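Local coordinates for protein alcohol dehydrogenase YqhD (Escherichia coli, PDB 4QGS) that reduces a broad range of short-chain aldehydes to alcohols with NADPH, using one zinc ion per subunit, at residues V299-K311 / E381-I393. Numbering follows the deposited sequence.
Sequences VLPALWNEKRDTK and ENHDITLDVSRRI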
loop_
_atom_site.group_PDB
_atom_site.type_symbol
_atom_site.label_atom_id
_atom_site.label_comp_id
_atom_site.label_asym_id
_atom_site.label_seq_id
_atom_site.Cartn_x
_atom_site.Cartn_y
_atom_site.Cartn_z
ATOM N N VAL A 299 -10.813 8.500 9.107
ATOM C CA VAL A 299 -10.534 9.860 8.639
ATOM C C VAL A 299 -11.264 10.221 7.343
ATOM O O VAL A 299 -11.773 11.341 7.218
ATOM C CB VAL A 299 -9.025 10.073 8.456
ATOM C CG1 VAL A 299 -8.723 11.421 7.787
ATOM C CG2 VAL A 299 -8.338 9.985 9.832
ATOM N N LEU A 300 -11.317 9.301 6.381
ATOM C CA LEU A 300 -11.838 9.659 5.046
ATOM C C LEU A 300 -13.214 10.343 5.065
ATOM O O LEU A 300 -13.357 11.422 4.475
ATOM C CB LEU A 300 -11.911 8.422 4.138
ATOM C CG LEU A 300 -12.269 8.772 2.683
ATOM C CD1 LEU A 300 -11.102 9.431 1.976
ATOM C CD2 LEU A 300 -12.699 7.511 1.955
ATOM N N PRO A 301 -14.231 9.728 5.696
ATOM C CA PRO A 301 -15.536 10.382 5.554
ATOM C C PRO A 301 -15.581 11.727 6.279
ATOM O O PRO A 301 -16.248 12.639 5.796
ATOM C CB PRO A 301 -16.513 9.374 6.154
ATOM C CG PRO A 301 -15.672 8.516 7.081
ATOM C CD PRO A 301 -14.325 8.455 6.444
ATOM N N ALA A 302 -14.873 11.858 7.402
ATOM C CA ALA A 302 -14.803 13.147 8.083
ATOM C C ALA A 302 -14.081 14.180 7.217
ATOM O O ALA A 302 -14.490 15.346 7.141
ATOM C CB ALA A 302 -14.108 13.005 9.444
ATOM N N LEU A 303 -13.011 13.750 6.552
ATOM C CA LEU A 303 -12.239 14.659 5.704
ATOM C C LEU A 303 -13.069 15.114 4.508
ATOM O O LEU A 303 -13.032 16.296 4.126
ATOM C CB LEU A 303 -10.936 13.986 5.244
ATOM C CG LEU A 303 -9.988 14.897 4.448
ATOM C CD1 LEU A 303 -8.513 14.634 4.776
ATOM C CD2 LEU A 303 -10.234 14.747 2.953
ATOM N N TRP A 304 -13.789 14.176 3.904
ATOM C CA TRP A 304 -14.618 14.499 2.744
ATOM C C TRP A 304 -15.687 15.536 3.092
ATOM O O TRP A 304 -15.912 16.483 2.336
ATOM C CB TRP A 304 -15.259 13.233 2.193
ATOM C CG TRP A 304 -14.404 12.501 1.209
ATOM C CD1 TRP A 304 -13.177 12.863 0.728
ATOM C CD2 TRP A 304 -14.735 11.264 0.579
ATOM N NE1 TRP A 304 -12.730 11.925 -0.182
ATOM C CE2 TRP A 304 -13.667 10.933 -0.286
ATOM C CE3 TRP A 304 -15.834 10.411 0.660
ATOM C CZ2 TRP A 304 -13.671 9.768 -1.059
ATOM C CZ3 TRP A 304 -15.838 9.254 -0.114
ATOM C CH2 TRP A 304 -14.765 8.953 -0.975
ATOM N N ASN A 305 -16.329 15.392 4.248
ATOM C CA ASN A 305 -17.330 16.382 4.626
ATOM C C ASN A 305 -16.695 17.749 4.838
ATOM O O ASN A 305 -17.245 18.774 4.430
ATOM C CB ASN A 305 -18.088 15.972 5.890
ATOM C CG ASN A 305 -19.024 17.065 6.363
ATOM O OD1 ASN A 305 -19.992 17.410 5.677
ATOM N ND2 ASN A 305 -18.725 17.641 7.513
ATOM N N GLU A 306 -15.518 17.761 5.453
ATOM C CA GLU A 306 -14.809 19.004 5.705
ATOM C C GLU A 306 -14.349 19.678 4.405
ATOM O O GLU A 306 -14.331 20.903 4.302
ATOM C CB GLU A 306 -13.612 18.740 6.620
ATOM C CG GLU A 306 -12.704 19.934 6.822
ATOM C CD GLU A 306 -13.381 21.054 7.585
ATOM O OE1 GLU A 306 -14.234 20.756 8.453
ATOM O OE2 GLU A 306 -13.070 22.230 7.301
ATOM N N LYS A 307 -13.978 18.869 3.422
ATOM C CA LYS A 307 -13.431 19.380 2.176
ATOM C C LYS A 307 -14.456 19.322 1.048
ATOM O O LYS A 307 -14.096 19.239 -0.136
ATOM C CB LYS A 307 -12.173 18.595 1.794
ATOM C CG LYS A 307 -11.034 18.706 2.790
ATOM C CD LYS A 307 -10.612 20.158 3.023
ATOM C CE LYS A 307 -10.049 20.791 1.749
ATOM N NZ LYS A 307 -9.945 22.282 1.881
ATOM N N ARG A 308 -15.735 19.350 1.403
ATOM C CA ARG A 308 -16.782 19.151 0.403
ATOM C C ARG A 308 -16.844 20.317 -0.583
ATOM O O ARG A 308 -17.384 20.170 -1.674
ATOM C CB ARG A 308 -18.142 18.955 1.072
ATOM C CG ARG A 308 -18.594 20.139 1.923
ATOM C CD ARG A 308 -19.761 19.736 2.796
ATOM N NE ARG A 308 -20.939 19.411 2.002
ATOM C CZ ARG A 308 -21.698 18.339 2.191
ATOM N NH1 ARG A 308 -22.752 18.134 1.414
ATOM N NH2 ARG A 308 -21.408 17.469 3.149
ATOM N N ASP A 309 -16.291 21.462 -0.196
ATOM C CA ASP A 309 -16.221 22.612 -1.098
ATOM C C ASP A 309 -15.223 22.382 -2.235
ATOM O O ASP A 309 -15.591 22.407 -3.408
ATOM C CB ASP A 309 -15.838 23.880 -0.326
ATOM C CG ASP A 309 -16.933 24.348 0.602
ATOM O OD1 ASP A 309 -18.120 24.263 0.218
ATOM O OD2 ASP A 309 -16.607 24.781 1.727
ATOM N N THR A 310 -13.956 22.176 -1.894
ATOM C CA THR A 310 -12.933 22.029 -2.920
ATOM C C THR A 310 -13.088 20.711 -3.671
ATOM O O THR A 310 -12.697 20.614 -4.830
ATOM C CB THR A 310 -11.510 22.091 -2.338
ATOM O OG1 THR A 310 -11.335 21.036 -1.382
ATOM C CG2 THR A 310 -11.259 23.422 -1.651
ATOM N N LYS A 311 -13.661 19.700 -3.014
ATOM C CA LYS A 311 -13.822 18.395 -3.657
ATOM C C LYS A 311 -15.194 18.218 -4.290
ATOM O O LYS A 311 -15.560 17.119 -4.698
ATOM C CB LYS A 311 -13.598 17.267 -2.636
ATOM C CG LYS A 311 -12.176 17.156 -2.134
ATOM C CD LYS A 311 -12.071 15.981 -1.133
ATOM C CE LYS A 311 -10.663 15.843 -0.591
ATOM N NZ LYS A 311 -9.671 15.493 -1.652
ATOM N N GLU A 381 -4.535 18.160 -1.722
ATOM C CA GLU A 381 -4.178 18.544 -3.094
ATOM C C GLU A 381 -4.135 20.066 -3.255
ATOM O O GLU A 381 -3.499 20.591 -4.186
ATOM C CB GLU A 381 -5.144 17.926 -4.113
ATOM C CG GLU A 381 -6.584 18.401 -4.059
ATOM C CD GLU A 381 -7.454 17.567 -3.128
ATOM O OE1 GLU A 381 -6.907 16.911 -2.209
ATOM O OE2 GLU A 381 -8.690 17.571 -3.314
ATOM N N ASN A 382 -4.799 20.781 -2.355
ATOM C CA ASN A 382 -4.794 22.248 -2.402
ATOM C C ASN A 382 -3.831 22.867 -1.405
ATOM O O ASN A 382 -3.753 24.097 -1.282
ATOM C CB ASN A 382 -6.196 22.786 -2.152
ATOM C CG ASN A 382 -7.180 22.323 -3.197
ATOM O OD1 ASN A 382 -7.064 22.680 -4.362
ATOM N ND2 ASN A 382 -8.129 21.486 -2.793
ATOM N N HIS A 383 -3.124 22.004 -0.677
ATOM C CA HIS A 383 -2.158 22.430 0.326
ATOM C C HIS A 383 -2.799 23.341 1.369
ATOM O O HIS A 383 -2.144 24.246 1.897
ATOM C CB HIS A 383 -0.970 23.138 -0.333
ATOM C CG HIS A 383 -0.502 22.482 -1.595
ATOM N ND1 HIS A 383 0.094 21.240 -1.610
ATOM C CD2 HIS A 383 -0.537 22.899 -2.884
ATOM C CE1 HIS A 383 0.402 20.916 -2.855
ATOM N NE2 HIS A 383 0.030 21.906 -3.647
ATOM N N ASP A 384 -4.076 23.092 1.657
ATOM C CA ASP A 384 -4.872 23.963 2.516
ATOM C C ASP A 384 -5.351 23.315 3.818
ATOM O O ASP A 384 -6.087 23.935 4.587
ATOM C CB ASP A 384 -6.085 24.489 1.743
ATOM C CG ASP A 384 -6.956 23.383 1.183
ATOM O OD1 ASP A 384 -6.626 22.193 1.369
ATOM O OD2 ASP A 384 -7.989 23.701 0.562
ATOM N N ILE A 385 -4.943 22.079 4.076
ATOM C CA ILE A 385 -5.368 21.427 5.310
ATOM C C ILE A 385 -4.306 21.715 6.365
ATOM O O ILE A 385 -3.332 20.980 6.535
ATOM C CB ILE A 385 -5.614 19.924 5.099
ATOM C CG1 ILE A 385 -6.727 19.743 4.064
ATOM C CG2 ILE A 385 -6.019 19.231 6.428
ATOM C CD1 ILE A 385 -7.036 18.317 3.696
ATOM N N THR A 386 -4.493 22.847 7.031
ATOM C CA THR A 386 -3.602 23.304 8.088
ATOM C C THR A 386 -4.021 22.679 9.420
ATOM O O THR A 386 -5.006 21.947 9.470
ATOM C CB THR A 386 -3.624 24.842 8.176
ATOM O OG1 THR A 386 -4.984 25.279 8.118
ATOM C CG2 THR A 386 -2.877 25.448 6.994
ATOM N N LEU A 387 -3.293 22.962 10.498
ATOM C CA LEU A 387 -3.535 22.249 11.764
ATOM C C LEU A 387 -4.950 22.456 12.302
ATOM O O LEU A 387 -5.551 21.539 12.842
ATOM C CB LEU A 387 -2.514 22.664 12.817
ATOM C CG LEU A 387 -1.080 22.203 12.550
ATOM C CD1 LEU A 387 -0.136 22.762 13.608
ATOM C CD2 LEU A 387 -1.012 20.662 12.500
ATOM N N ASP A 388 -5.491 23.656 12.133
ATOM C CA ASP A 388 -6.852 23.929 12.580
ATOM C C ASP A 388 -7.884 23.137 11.777
ATOM O O ASP A 388 -8.936 22.777 12.309
ATOM C CB ASP A 388 -7.152 25.436 12.489
ATOM C CG ASP A 388 -6.930 25.993 11.096
ATOM O OD1 ASP A 388 -7.901 26.505 10.504
ATOM O OD2 ASP A 388 -5.788 25.921 10.591
ATOM N N VAL A 389 -7.584 22.865 10.505
ATOM C CA VAL A 389 -8.456 22.036 9.676
ATOM C C VAL A 389 -8.345 20.566 10.093
ATOM O O VAL A 389 -9.351 19.866 10.236
ATOM C CB VAL A 389 -8.122 22.164 8.174
ATOM C CG1 VAL A 389 -9.133 21.394 7.343
ATOM C CG2 VAL A 389 -8.103 23.647 7.742
ATOM N N SER A 390 -7.117 20.105 10.284
ATOM C CA SER A 390 -6.903 18.737 10.776
ATOM C C SER A 390 -7.604 18.519 12.118
ATOM O O SER A 390 -8.169 17.456 12.379
ATOM C CB SER A 390 -5.406 18.450 10.892
ATOM O OG SER A 390 -4.807 18.529 9.597
ATOM N N ARG A 391 -7.566 19.537 12.966
ATOM C CA ARG A 391 -8.286 19.495 14.228
ATOM C C ARG A 391 -9.778 19.270 13.999
ATOM O O ARG A 391 -10.378 18.424 14.640
ATOM C CB ARG A 391 -8.066 20.792 15.006
ATOM C CG ARG A 391 -8.626 20.753 16.427
ATOM C CD ARG A 391 -8.499 22.118 17.078
ATOM N NE ARG A 391 -8.667 22.021 18.532
ATOM C CZ ARG A 391 -8.884 23.079 19.302
ATOM N NH1 ARG A 391 -8.962 24.291 18.747
ATOM N NH2 ARG A 391 -9.025 22.924 20.611
ATOM N N ARG A 392 -10.377 20.019 13.073
ATOM C CA ARG A 392 -11.802 19.865 12.804
ATOM C C ARG A 392 -12.135 18.479 12.260
ATOM O O ARG A 392 -13.193 17.921 12.547
ATOM C CB ARG A 392 -12.280 20.929 11.809
ATOM C CG ARG A 392 -12.413 22.310 12.417
ATOM C CD ARG A 392 -13.352 23.185 11.590
ATOM N NE ARG A 392 -12.911 23.284 10.207
ATOM C CZ ARG A 392 -12.091 24.224 9.748
ATOM N NH1 ARG A 392 -11.621 25.159 10.571
ATOM N NH2 ARG A 392 -11.747 24.236 8.467
ATOM N N ILE A 393 -11.235 17.942 11.446
ATOM C CA ILE A 393 -11.439 16.623 10.866
ATOM C C ILE A 393 -11.388 15.522 11.933
ATOM O O ILE A 393 -12.291 14.690 11.994
ATOM C CB ILE A 393 -10.415 16.343 9.765
ATOM C CG1 ILE A 393 -10.648 17.293 8.589
ATOM C CG2 ILE A 393 -10.525 14.878 9.277
ATOM C CD1 ILE A 393 -9.535 17.252 7.575
HETATM O O HOH W 1 -15.171 18.788 9.889
HETATM O O HOH W 2 -8.824 23.130 4.312
HETATM O O HOH W 3 -10.084 19.659 -4.115
#
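Ile393 of helix 387-396 is a knob in a hole made by Val299, Ala302, Leu303 and Glu306 on helix 292-306, joining two helices of the all-helical C-terminal domain of the iron-containing alcohol dehydrogenase fold. The axes of the short segments 299-306 and 387-393 approach to 9.7 Å, their directions 122° apart. Ile393 sends CG2 over the backbone of Leu303 toward Val299 CG1 and Ala302 CB, while CD1 lies 3.9 Å from Leu303 CG. Val299, at the inner end of this patch, is about 11 Å from the zinc ion, measured from its side chain.

Glu306 can be followed outward. Its CB rests on Ile393 CG1, and CG, anti to the backbone N (chi1 173°), touches both that CG1 and Val389 CG1. A bend at chi2 then turns the carboxylate to Arg392, whose guanidinium plane is 43° from its own. The grip is side-on: NH2 and NE of Arg392 both donate to Glu306 OE2, NH2 at 2.7 Å, meeting it from one face of the carboxylate. Glu306 OE1 takes a weak bond from Arg392 NE and accepts a proton from a water 2.6 Å away. With an alanine in its place, Arg392 would probably be left with only the long contact to Asp388 within this network, its guanidinium freer to turn, and a gap would open beside Ile393 CG1 and Val389 CG1.

Beyond the helix, Lys307 passes CG and CD slantwise across the CG1-CD1 end of Ile385, whose CD1 also meets Leu303 CD1, before NZ salt-bridges Asp384 OD2 at 2.8 Å. A water joins the same NZ to Asp384 O. Farther along, buried Lys311 NZ has a second carboxylate, Asp274, and the carbonyl of Val215; across the contact it lies 2.8 Å from Glu381 OE2, bonded through the syn lone pair of that oxygen.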